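Long-range contacts in ATP-citrate lyase beta-subunit (Chlorobium limicola, PDB 6HXJ), which probably takes part in converting citrate, ATP and CoA into oxaloacetate, acetyl-CoA, ADP and phosphate: residues A[299-304]-A[335-340]; A[326-331]-A[364-369]; A[250-255]-A[288-293]. All coordinates share one frame; numbering follows the deposited sequence.

Interaction 1 of 3, residues A[299-304]-A[335-340]; sequences AVEALT and IINGFR
T304 fills the close part of this helix pair: its methyl CG2 lies 3.3 Å from I335 O and 3.6 Å from F339 CD1, and its side chain crosses those of both residues at about a right angle. With chi1 at -55° the methyl stands opposite T304's own backbone N and faces the neighbouring helix, while OG1 turns back to bond V300 O at 2.8 Å, from above the carbonyl plane. The hydroxyl is thus satisfied within its own helix, on an oxygen that also accepts T304 N. G338 suits its place because any side chain would point at T304. The axes of the two segments approach to 7.6 Å and cross at -39°. Helices 297-309 and 328-344 are successive beta-alpha-beta connections on one face of a flavodoxin-like sheet, and I335 and F339 pack down onto strand 315-318. Beside the threonine, V300 CG1 meets I335 CG1 at 3.5 Å. The opposite flank is partly exposed. There E301, fully extended, passes CG by G338 N and brings OE1 to N337 CB at 3.4 Å without a hydrogen bond across; an alanine here would probably leave G338 N and N337 CB without their aliphatic and carboxylate cover.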
# COMPACT_ATOMS: atom_id res chain seq x y z
N ALA A 299 21.47 9.82 40.43
CA ALA A 299 21.26 9.55 41.85
C ALA A 299 22.60 9.47 42.60
O ALA A 299 22.73 9.92 43.74
CB ALA A 299 20.47 8.26 42.01
N VAL A 300 23.60 8.87 41.93
CA VAL A 300 24.96 8.71 42.44
C VAL A 300 25.59 10.10 42.50
O VAL A 300 26.24 10.41 43.48
CB VAL A 300 25.80 7.73 41.60
CG1 VAL A 300 27.21 7.60 42.14
CG2 VAL A 300 25.14 6.36 41.53
N GLU A 301 25.36 10.95 41.46
CA GLU A 301 25.85 12.33 41.38
C GLU A 301 25.22 13.15 42.51
O GLU A 301 25.93 13.92 43.17
CB GLU A 301 25.51 12.93 39.99
CG GLU A 301 26.13 14.28 39.70
CD GLU A 301 25.90 14.79 38.28
OE1 GLU A 301 26.30 15.95 38.02
OE2 GLU A 301 25.38 14.03 37.43
N ALA A 302 23.91 12.92 42.77
CA ALA A 302 23.15 13.57 43.83
C ALA A 302 23.80 13.25 45.19
O ALA A 302 24.03 14.16 46.00
CB ALA A 302 21.71 13.09 43.79
N LEU A 303 24.17 11.95 45.38
CA LEU A 303 24.81 11.44 46.59
C LEU A 303 26.20 12.02 46.79
O LEU A 303 26.52 12.47 47.90
CB LEU A 303 24.83 9.91 46.61
CG LEU A 303 25.16 9.20 47.97
CD1 LEU A 303 24.40 9.82 49.16
CD2 LEU A 303 24.83 7.74 47.91
N THR A 304 27.01 12.04 45.71
CA THR A 304 28.37 12.60 45.68
C THR A 304 28.33 14.05 46.11
O THR A 304 29.07 14.42 47.01
CB THR A 304 29.02 12.43 44.28
OG1 THR A 304 28.98 11.06 43.90
CG2 THR A 304 30.45 12.94 44.21
N ILE A 335 29.77 10.05 39.94
CA ILE A 335 30.70 10.46 41.02
C ILE A 335 31.60 11.58 40.50
O ILE A 335 31.77 12.59 41.18
CB ILE A 335 31.54 9.28 41.66
CG1 ILE A 335 30.63 8.26 42.38
CG2 ILE A 335 32.63 9.79 42.64
CD1 ILE A 335 31.30 6.96 42.81
N ILE A 336 32.16 11.40 39.29
CA ILE A 336 33.04 12.36 38.62
C ILE A 336 32.29 13.66 38.39
O ILE A 336 32.79 14.72 38.79
CB ILE A 336 33.71 11.80 37.32
CG1 ILE A 336 34.71 10.67 37.63
CG2 ILE A 336 34.42 12.91 36.53
CD1 ILE A 336 35.05 9.79 36.45
N ASN A 337 31.08 13.59 37.79
CA ASN A 337 30.23 14.76 37.53
C ASN A 337 29.94 15.55 38.81
O ASN A 337 30.16 16.76 38.83
CB ASN A 337 28.98 14.37 36.76
CG ASN A 337 29.31 14.27 35.30
OD1 ASN A 337 29.79 15.24 34.69
ND2 ASN A 337 29.17 13.07 34.74
N GLY A 338 29.59 14.84 39.88
CA GLY A 338 29.36 15.43 41.20
C GLY A 338 30.60 15.99 41.85
O GLY A 338 30.49 16.91 42.67
N PHE A 339 31.79 15.44 41.53
CA PHE A 339 33.07 15.94 42.05
C PHE A 339 33.45 17.23 41.34
O PHE A 339 33.96 18.15 41.97
CB PHE A 339 34.19 14.91 41.89
CG PHE A 339 34.35 13.90 43.00
CD1 PHE A 339 33.87 14.16 44.29
CD2 PHE A 339 35.02 12.71 42.78
CE1 PHE A 339 34.02 13.23 45.31
CE2 PHE A 339 35.18 11.78 43.82
CZ PHE A 339 34.67 12.05 45.07
N ARG A 340 33.20 17.29 40.02
CA ARG A 340 33.44 18.44 39.15
C ARG A 340 32.50 19.58 39.54
O ARG A 340 32.93 20.74 39.60
CB ARG A 340 33.21 18.03 37.69
CG ARG A 340 34.32 17.17 37.09
CD ARG A 340 34.45 17.33 35.60
NE ARG A 340 33.88 16.27 34.76
CZ ARG A 340 34.60 15.39 34.06
NH1 ARG A 340 35.93 15.35 34.20
NH2 ARG A 340 34.00 14.48 33.31

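Interaction 2 of 3, residues A[326-331]-A[364-369]; sequences TDVKAT and QGLAAI
V328 and K329, in the first turn of helix 328-344, close on G365 of helix 362-371, where K329 CA and G365 CA are only 3.8 Å apart. Glycine fits because a side chain there would point into V328 and the backbone of K329. V328 directs CG2 at the bare alpha carbon of G365, 4.0 Å away, and the same methyl meets L366 CD1 at 4.1 Å, the two side chains slanting across one another. L366 starts off beside the contact, but its branched end comes nearer. On the exposed flank K329 sets CG opposite its backbone N (chi1 176°) and stays extended as far as CE, so CD reaches Q364 CB at 3.8 Å; its final bond then turns, chi4 being 61°. Q364 bends at chi2, and its NE2 makes a weak hydrogen bond to N361 OD1.

The turn that presents V328 is fixed by D327, the N-cap: its OD1 takes the A330 amide on its anti lone pair at 2.8 Å, and OD2 accepts from N361 ND2. T331 adds a hydroxyl bond, OG1 to D327 O at 2.7 Å, while its amide reaches the same oxygen from the opposite face. Both helices belong to the flavodoxin-like domain, and T326, just before the cap, bonds a bound citrate, the substrate of the reaction, in what is probably the citrate pocket. No hydrogen bond joins the two segments directly: apolar carbon and a glycine set the spacing, while the capping carboxylate probably stabilises the helix start electrostatically, with N361 bonded to D327 and, weakly, to Q364.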
# COMPACT_ATOMS: atom_id res chain seq x y z
N THR A 326 26.84 -3.88 39.30
CA THR A 326 26.87 -2.42 39.23
C THR A 326 27.97 -2.00 38.25
O THR A 326 29.12 -2.38 38.42
CB THR A 326 27.07 -1.81 40.63
OG1 THR A 326 25.99 -2.20 41.46
CG2 THR A 326 27.15 -0.29 40.61
N ASP A 327 27.61 -1.23 37.22
CA ASP A 327 28.57 -0.75 36.22
C ASP A 327 29.44 0.32 36.88
O ASP A 327 28.89 1.37 37.25
CB ASP A 327 27.84 -0.20 34.99
CG ASP A 327 28.76 0.06 33.83
OD1 ASP A 327 29.39 1.13 33.80
OD2 ASP A 327 28.86 -0.82 32.94
N VAL A 328 30.76 0.05 37.05
CA VAL A 328 31.61 1.05 37.70
C VAL A 328 31.81 2.28 36.78
O VAL A 328 31.87 3.36 37.33
CB VAL A 328 32.92 0.59 38.41
CG1 VAL A 328 32.96 -0.90 38.64
CG2 VAL A 328 34.21 1.09 37.75
N LYS A 329 31.84 2.16 35.42
CA LYS A 329 31.98 3.33 34.52
C LYS A 329 30.78 4.30 34.65
O LYS A 329 30.99 5.50 34.82
CB LYS A 329 32.24 2.87 33.07
CG LYS A 329 32.31 4.00 32.06
CD LYS A 329 32.46 3.50 30.63
CE LYS A 329 32.04 4.59 29.66
NZ LYS A 329 32.86 5.84 29.78
N ALA A 330 29.54 3.78 34.66
CA ALA A 330 28.33 4.59 34.81
C ALA A 330 28.30 5.28 36.16
O ALA A 330 28.18 6.49 36.23
CB ALA A 330 27.10 3.72 34.65
N THR A 331 28.45 4.52 37.24
CA THR A 331 28.43 5.06 38.60
C THR A 331 29.59 6.00 38.86
O THR A 331 29.39 6.99 39.56
CB THR A 331 28.33 3.97 39.67
OG1 THR A 331 29.28 2.95 39.42
CG2 THR A 331 26.91 3.39 39.80
N GLN A 364 37.69 1.18 32.59
CA GLN A 364 37.15 2.44 32.07
C GLN A 364 36.78 3.45 33.16
O GLN A 364 37.16 4.61 33.03
CB GLN A 364 35.95 2.20 31.14
CG GLN A 364 36.26 1.40 29.88
CD GLN A 364 35.70 0.00 29.96
OE1 GLN A 364 36.05 -0.80 30.85
NE2 GLN A 364 34.82 -0.32 29.02
N GLY A 365 36.05 3.04 34.20
CA GLY A 365 35.67 3.92 35.30
C GLY A 365 36.85 4.40 36.11
O GLY A 365 36.91 5.58 36.48
N LEU A 366 37.82 3.47 36.41
CA LEU A 366 39.03 3.80 37.18
C LEU A 366 39.94 4.74 36.41
O LEU A 366 40.53 5.62 37.02
CB LEU A 366 39.80 2.56 37.68
CG LEU A 366 39.44 1.90 39.05
CD1 LEU A 366 37.97 1.53 39.21
CD2 LEU A 366 40.30 0.71 39.30
N ALA A 367 40.03 4.57 35.08
CA ALA A 367 40.81 5.44 34.18
C ALA A 367 40.18 6.84 34.13
O ALA A 367 40.90 7.84 34.17
CB ALA A 367 40.88 4.84 32.79
N ALA A 368 38.84 6.91 34.09
CA ALA A 368 38.08 8.16 34.09
C ALA A 368 38.28 8.94 35.40
O ALA A 368 38.45 10.15 35.37
CB ALA A 368 36.61 7.86 33.86
N ILE A 369 38.31 8.24 36.53
CA ILE A 369 38.51 8.85 37.84
C ILE A 369 39.98 9.33 38.07
O ILE A 369 40.18 10.36 38.70
CB ILE A 369 37.96 7.88 38.95
CG1 ILE A 369 37.66 8.61 40.29
CG2 ILE A 369 38.78 6.63 39.19
CD1 ILE A 369 36.25 9.12 40.53

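Interaction 3 of 3, residues A[250-255]-A[288-293]; sequences SVKFVE and YAEYSG
S250 and S292 form the first hydrogen-bonded pair of two almost exactly antiparallel strands, S250 N to S292 O and S292 N to S250 O both measuring 2.9 Å. K252 with E290 and V254 with Y288 repeat the arrangement, so six amides and six carbonyls are matched across the seam. The last pair is the most regular: both of its bonds lie in the carbonyl plane, and Y288 N to V254 O, at 2.8 Å, is nearly straight (172°). In the other direction A289 O is met by the hydroxyl of T265, the Y291 backbone bonds G267, and G293 N bonds the citrate. Strand 250-255 is the antiparallel edge added to an otherwise parallel, flavodoxin-like sheet.

V251, F253, A289 and Y291 face helices 235-246 and 297-309, all four apolar or aromatic, as suits a buried face; V251 CG1 touches Y291 CB, and A289 CB lies at the edge of the F253 ring. The other face is mixed: V254 packs against Y288 at one end, and the S250 end is polar. There E290 OE1 accepts two hydroxyls from opposite faces of its plane, S250 OG and S292 OG, each at 3.2 Å. S250 places OG opposite its backbone N (chi1 175°), within bonding distance of OE1 on the syn side, with S292 OG on the anti side. K252 runs alongside E290, its CD 3.4 Å from OE2, but K252 NZ stays 4.8 Å from that oxygen. Two hydroxyls and a nearby lysine would probably stabilise a negative charge on E290, its rotation probably limited by the serines, since K252 makes no direct ion pair.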
# COMPACT_ATOMS: atom_id res chain seq x y z
N SER A 250 19.63 1.60 44.87
CA SER A 250 19.57 2.08 46.26
C SER A 250 20.62 3.15 46.57
O SER A 250 21.79 3.01 46.23
CB SER A 250 19.67 0.90 47.23
OG SER A 250 19.74 1.30 48.59
N VAL A 251 20.17 4.24 47.21
CA VAL A 251 21.00 5.35 47.69
C VAL A 251 20.58 5.71 49.13
O VAL A 251 19.41 5.97 49.39
CB VAL A 251 21.14 6.59 46.78
CG1 VAL A 251 22.01 6.31 45.56
CG2 VAL A 251 19.78 7.17 46.38
N LYS A 252 21.53 5.62 50.07
CA LYS A 252 21.30 5.87 51.49
C LYS A 252 22.30 6.89 52.00
O LYS A 252 23.49 6.84 51.65
CB LYS A 252 21.40 4.54 52.30
CG LYS A 252 20.49 3.41 51.79
CD LYS A 252 20.10 2.47 52.91
CE LYS A 252 18.90 1.64 52.54
NZ LYS A 252 18.25 1.05 53.74
N PHE A 253 21.84 7.85 52.79
CA PHE A 253 22.73 8.85 53.37
C PHE A 253 22.32 9.16 54.80
O PHE A 253 21.14 9.41 55.06
CB PHE A 253 22.83 10.12 52.50
CG PHE A 253 23.62 11.26 53.11
CD1 PHE A 253 25.01 11.29 53.03
CD2 PHE A 253 22.97 12.30 53.77
CE1 PHE A 253 25.74 12.34 53.60
CE2 PHE A 253 23.70 13.34 54.34
CZ PHE A 253 25.08 13.35 54.25
N VAL A 254 23.29 9.11 55.72
CA VAL A 254 23.11 9.43 57.13
C VAL A 254 24.24 10.39 57.55
O VAL A 254 25.42 10.09 57.32
CB VAL A 254 23.05 8.19 58.06
CG1 VAL A 254 22.70 8.59 59.49
CG2 VAL A 254 22.06 7.14 57.55
N GLU A 255 23.88 11.51 58.15
CA GLU A 255 24.85 12.50 58.60
C GLU A 255 25.29 12.21 60.03
O GLU A 255 24.45 12.04 60.92
CB GLU A 255 24.28 13.92 58.47
CG GLU A 255 25.35 15.01 58.33
CD GLU A 255 24.87 16.42 58.02
OE1 GLU A 255 23.89 16.58 57.26
OE2 GLU A 255 25.53 17.37 58.51
N TYR A 288 27.55 8.31 56.84
CA TYR A 288 27.34 6.95 56.36
C TYR A 288 26.62 7.09 55.00
O TYR A 288 25.56 7.72 54.92
CB TYR A 288 26.52 6.05 57.32
CG TYR A 288 26.30 4.67 56.71
CD1 TYR A 288 27.30 3.68 56.79
CD2 TYR A 288 25.14 4.37 56.00
CE1 TYR A 288 27.13 2.43 56.19
CE2 TYR A 288 24.98 3.13 55.37
CZ TYR A 288 25.98 2.16 55.48
OH TYR A 288 25.81 0.92 54.91
N ALA A 289 27.22 6.56 53.92
CA ALA A 289 26.64 6.63 52.59
C ALA A 289 26.81 5.31 51.90
O ALA A 289 27.92 4.77 51.82
CB ALA A 289 27.28 7.75 51.77
N GLU A 290 25.71 4.78 51.41
CA GLU A 290 25.67 3.53 50.67
C GLU A 290 24.97 3.79 49.34
O GLU A 290 24.02 4.56 49.27
CB GLU A 290 24.88 2.51 51.51
CG GLU A 290 24.53 1.20 50.82
CD GLU A 290 23.15 0.67 51.15
OE1 GLU A 290 22.40 0.38 50.19
OE2 GLU A 290 22.81 0.56 52.35
N TYR A 291 25.46 3.16 48.27
CA TYR A 291 24.86 3.12 46.93
C TYR A 291 25.04 1.69 46.32
O TYR A 291 26.14 1.15 46.31
CB TYR A 291 25.31 4.26 46.00
CG TYR A 291 26.72 4.16 45.47
CD1 TYR A 291 27.02 3.35 44.37
CD2 TYR A 291 27.76 4.89 46.04
CE1 TYR A 291 28.33 3.22 43.90
CE2 TYR A 291 29.07 4.78 45.57
CZ TYR A 291 29.35 3.94 44.50
OH TYR A 291 30.63 3.83 44.02
N SER A 292 23.95 1.03 45.95
CA SER A 292 24.03 -0.34 45.48
C SER A 292 22.93 -0.64 44.47
O SER A 292 22.06 0.19 44.22
CB SER A 292 23.96 -1.31 46.67
OG SER A 292 22.77 -1.13 47.43
N GLY A 293 22.98 -1.83 43.90
CA GLY A 293 21.99 -2.34 42.97
C GLY A 293 21.95 -1.62 41.64
O GLY A 293 20.87 -1.43 41.08

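How the interactions relate
Interactions 1 and 2 share helix 328-344, which meets helix 297-309 on one flank and helix 362-371 on the other; their centres are 12 Å apart, and they touch directly, V300 CG1 lying 3.4 Å from T331 O and I336 CD1 3.5 Å from A368 C. Interaction 3 lies in the sheet beneath interaction 1, with L303 CD1 3.7 Å from F253 CB and Y291 OH 3.4 Å from I335 CD1. Interactions 2 and 3 are 18 Å apart between centres, yet their loop ends probably flank the citrate pocket: T326 OG1 and G293 N both bond the OHB atom of a bound citrate. The S292 side chain is about 3 Å from this citrate and about 8 Å from bound coenzyme A.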